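Local atomic coordinates of L544 (Acanthamoeba polyphaga mimivirus, PDB entry 4AMQ), a protein that is a virion-associated nucleotidyl transferase that probably transfers nucleotidyl groups in a metal-dependent reaction. Residues Y103-D109 against L162-T168. Residues are numbered along the deposited sequence; the frame is centred on the assembly and turned at random.
Sequences YVICGTD and LYKLRWT
The guanidinium of R166 lies flat on one face of the Y103 ring, planes 14° apart and centres 4.4 Å apart, an off-centre cation-pi stack. W167 O sits at the edge of that ring. T108 CG2, the branch anti to the carbonyl carbon, stands over a face of the Y163 ring, 3.9 Å from its centroid, a CH-pi contact suited to a small methyl, while the backbone of D109 meets the ring edge.

These pairs flank an antiparallel beta ladder with a beta bulge, by which strand 164-167 forms one outer strand of the nucleotidyltransferase domain's mixed sheet; strand 196-204 borders 99-108 on its other side. V104 and W167 exchange two backbone hydrogen bonds. I105 pairs with R166 and T108 with K164, both non-hydrogen-bonded, so C106 and G107 face L165 alone and the extra residue is in 103-108. G107 suits the bulge: glycine easily adopts its phi of 108°, and apolar L165 packs on its bare backbone, CG to G107 C 3.8 Å.

R166 reaches the Y103 ring because its long chain bends at chi3 (-63°). W167 NE1 adds a bent hydrogen bond to C106 O (3.0 Å), accepted in the carbonyl plane, while the indole packs edge-to-face with F187. Where helix 152-163 ends, D109 N donates a hydrogen bond to Y163 O. The D109 carboxylate, salt-bridged to R111, also holds a water, which donates to D109 OD2 at 2.7 Å and to L162 O at 3.1 Å.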
loop_
_atom_site.group_PDB
_atom_site.type_symbol
_atom_site.label_atom_id
_atom_site.label_comp_id
_atom_site.label_asym_id
_atom_site.label_seq_id
_atom_site.Cartn_x
_atom_site.Cartn_y
_atom_site.Cartn_z
ATOM N N TYR A 103 4.545 3.311 10.339
ATOM C CA TYR A 103 5.282 2.096 10.662
ATOM C C TYR A 103 6.738 2.188 10.253
ATOM O O TYR A 103 7.069 2.754 9.211
ATOM C CB TYR A 103 4.680 0.875 9.961
ATOM C CG TYR A 103 3.273 0.505 10.367
ATOM C CD1 TYR A 103 2.962 0.191 11.685
ATOM C CD2 TYR A 103 2.262 0.431 9.417
ATOM C CE1 TYR A 103 1.674 -0.161 12.048
ATOM C CE2 TYR A 103 0.977 0.078 9.770
ATOM C CZ TYR A 103 0.688 -0.216 11.083
ATOM O OH TYR A 103 -0.594 -0.568 11.422
ATOM N N VAL A 104 7.600 1.616 11.082
ATOM C CA VAL A 104 8.959 1.301 10.678
ATOM C C VAL A 104 9.043 -0.214 10.578
ATOM O O VAL A 104 8.911 -0.918 11.582
ATOM C CB VAL A 104 9.995 1.816 11.688
ATOM C CG1 VAL A 104 11.381 1.307 11.325
ATOM C CG2 VAL A 104 9.978 3.336 11.735
ATOM N N ILE A 105 9.234 -0.714 9.363
ATOM C CA ILE A 105 9.243 -2.152 9.134
ATOM C C ILE A 105 10.665 -2.681 9.064
ATOM O O ILE A 105 11.408 -2.371 8.135
ATOM C CB ILE A 105 8.510 -2.524 7.837
ATOM C CG1 ILE A 105 7.099 -1.935 7.834
ATOM C CG2 ILE A 105 8.465 -4.033 7.669
ATOM C CD1 ILE A 105 6.299 -2.291 6.603
ATOM N N CYS A 106 11.033 -3.483 10.054
ATOM C CA CYS A 106 12.365 -4.058 10.125
ATOM C C CYS A 106 12.329 -5.297 11.008
ATOM O O CYS A 106 11.940 -5.226 12.173
ATOM C CB CYS A 106 13.352 -3.034 10.694
ATOM S SG CYS A 106 15.101 -3.496 10.556
ATOM N N GLY A 107 12.725 -6.435 10.448
ATOM C CA GLY A 107 12.778 -7.672 11.206
ATOM C C GLY A 107 11.690 -8.656 10.828
ATOM O O GLY A 107 10.736 -8.307 10.135
ATOM N N THR A 108 11.839 -9.898 11.278
ATOM C CA THR A 108 10.835 -10.924 11.024
ATOM C C THR A 108 10.601 -11.789 12.254
ATOM O O THR A 108 11.480 -11.930 13.105
ATOM C CB THR A 108 11.223 -11.832 9.839
ATOM O OG1 THR A 108 12.515 -12.408 10.072
ATOM C CG2 THR A 108 11.246 -11.040 8.537
ATOM N N ASP A 109 9.403 -12.356 12.342
ATOM C CA ASP A 109 9.058 -13.286 13.408
ATOM C C ASP A 109 8.973 -14.683 12.806
ATOM O O ASP A 109 7.921 -15.096 12.317
ATOM C CB ASP A 109 7.722 -12.896 14.043
ATOM C CG ASP A 109 7.374 -13.752 15.246
ATOM O OD1 ASP A 109 8.032 -14.794 15.451
ATOM O OD2 ASP A 109 6.435 -13.386 15.984
ATOM N N LEU A 162 2.357 -10.390 10.645
ATOM C CA LEU A 162 2.906 -11.078 11.807
ATOM C C LEU A 162 4.326 -11.578 11.551
ATOM O O LEU A 162 5.153 -11.608 12.461
ATOM C CB LEU A 162 1.991 -12.233 12.220
ATOM C CG LEU A 162 0.619 -11.799 12.741
ATOM C CD1 LEU A 162 -0.379 -12.948 12.708
ATOM C CD2 LEU A 162 0.743 -11.224 14.142
ATOM N N TYR A 163 4.606 -11.964 10.310
ATOM C CA TYR A 163 5.954 -12.373 9.930
ATOM C C TYR A 163 6.889 -11.169 9.865
ATOM O O TYR A 163 7.974 -11.189 10.439
ATOM C CB TYR A 163 5.948 -13.121 8.594
ATOM C CG TYR A 163 7.330 -13.476 8.091
ATOM C CD1 TYR A 163 8.276 -14.028 8.943
ATOM C CD2 TYR A 163 7.684 -13.268 6.765
ATOM C CE1 TYR A 163 9.537 -14.355 8.492
ATOM C CE2 TYR A 163 8.945 -13.595 6.302
ATOM C CZ TYR A 163 9.867 -14.137 7.171
ATOM O OH TYR A 163 11.126 -14.464 6.720
ATOM N N LYS A 164 6.460 -10.120 9.168
ATOM C CA LYS A 164 7.240 -8.887 9.084
ATOM C C LYS A 164 6.936 -7.973 10.266
ATOM O O LYS A 164 5.781 -7.623 10.505
ATOM C CB LYS A 164 6.949 -8.152 7.775
ATOM C CG LYS A 164 7.153 -8.997 6.536
ATOM C CD LYS A 164 8.596 -9.459 6.400
ATOM C CE LYS A 164 9.522 -8.308 6.039
ATOM N NZ LYS A 164 10.921 -8.778 5.831
ATOM N N LEU A 165 7.974 -7.587 11.001
ATOM C CA LEU A 165 7.799 -6.742 12.173
ATOM C C LEU A 165 7.519 -5.287 11.801
ATOM O O LEU A 165 8.389 -4.585 11.280
ATOM C CB LEU A 165 9.022 -6.827 13.087
ATOM C CG LEU A 165 9.290 -8.185 13.740
ATOM C CD1 LEU A 165 10.538 -8.127 14.603
ATOM C CD2 LEU A 165 8.090 -8.627 14.565
ATOM N N ARG A 166 6.296 -4.842 12.070
ATOM C CA ARG A 166 5.935 -3.447 11.866
ATOM C C ARG A 166 6.019 -2.708 13.195
ATOM O O ARG A 166 5.203 -2.929 14.088
ATOM C CB ARG A 166 4.526 -3.328 11.273
ATOM C CG ARG A 166 4.298 -4.186 10.033
ATOM C CD ARG A 166 3.026 -3.790 9.282
ATOM N NE ARG A 166 1.815 -3.989 10.074
ATOM C CZ ARG A 166 0.580 -3.847 9.598
ATOM N NH1 ARG A 166 0.391 -3.509 8.331
ATOM N NH2 ARG A 166 -0.467 -4.047 10.387
ATOM N N TRP A 167 7.017 -1.843 13.330
ATOM C CA TRP A 167 7.203 -1.073 14.555
ATOM C C TRP A 167 6.412 0.234 14.496
ATOM O O TRP A 167 6.451 0.946 13.492
ATOM C CB TRP A 167 8.691 -0.774 14.774
ATOM C CG TRP A 167 9.541 -2.005 14.946
ATOM C CD1 TRP A 167 9.815 -2.949 13.999
ATOM C CD2 TRP A 167 10.232 -2.417 16.132
ATOM N NE1 TRP A 167 10.626 -3.926 14.523
ATOM C CE2 TRP A 167 10.896 -3.622 15.832
ATOM C CE3 TRP A 167 10.348 -1.885 17.421
ATOM C CZ2 TRP A 167 11.667 -4.306 16.771
ATOM C CZ3 TRP A 167 11.114 -2.565 18.353
ATOM C CH2 TRP A 167 11.762 -3.762 18.024
ATOM N N THR A 168 5.685 0.544 15.566
ATOM C CA THR A 168 5.058 1.856 15.692
ATOM C C THR A 168 6.112 2.849 16.161
ATOM O O THR A 168 7.187 2.449 16.615
ATOM C CB THR A 168 3.894 1.852 16.701
ATOM O OG1 THR A 168 4.377 1.450 17.987
ATOM C CG2 THR A 168 2.793 0.898 16.255
HETATM O O HOH W 1 4.890 -11.271 15.530
#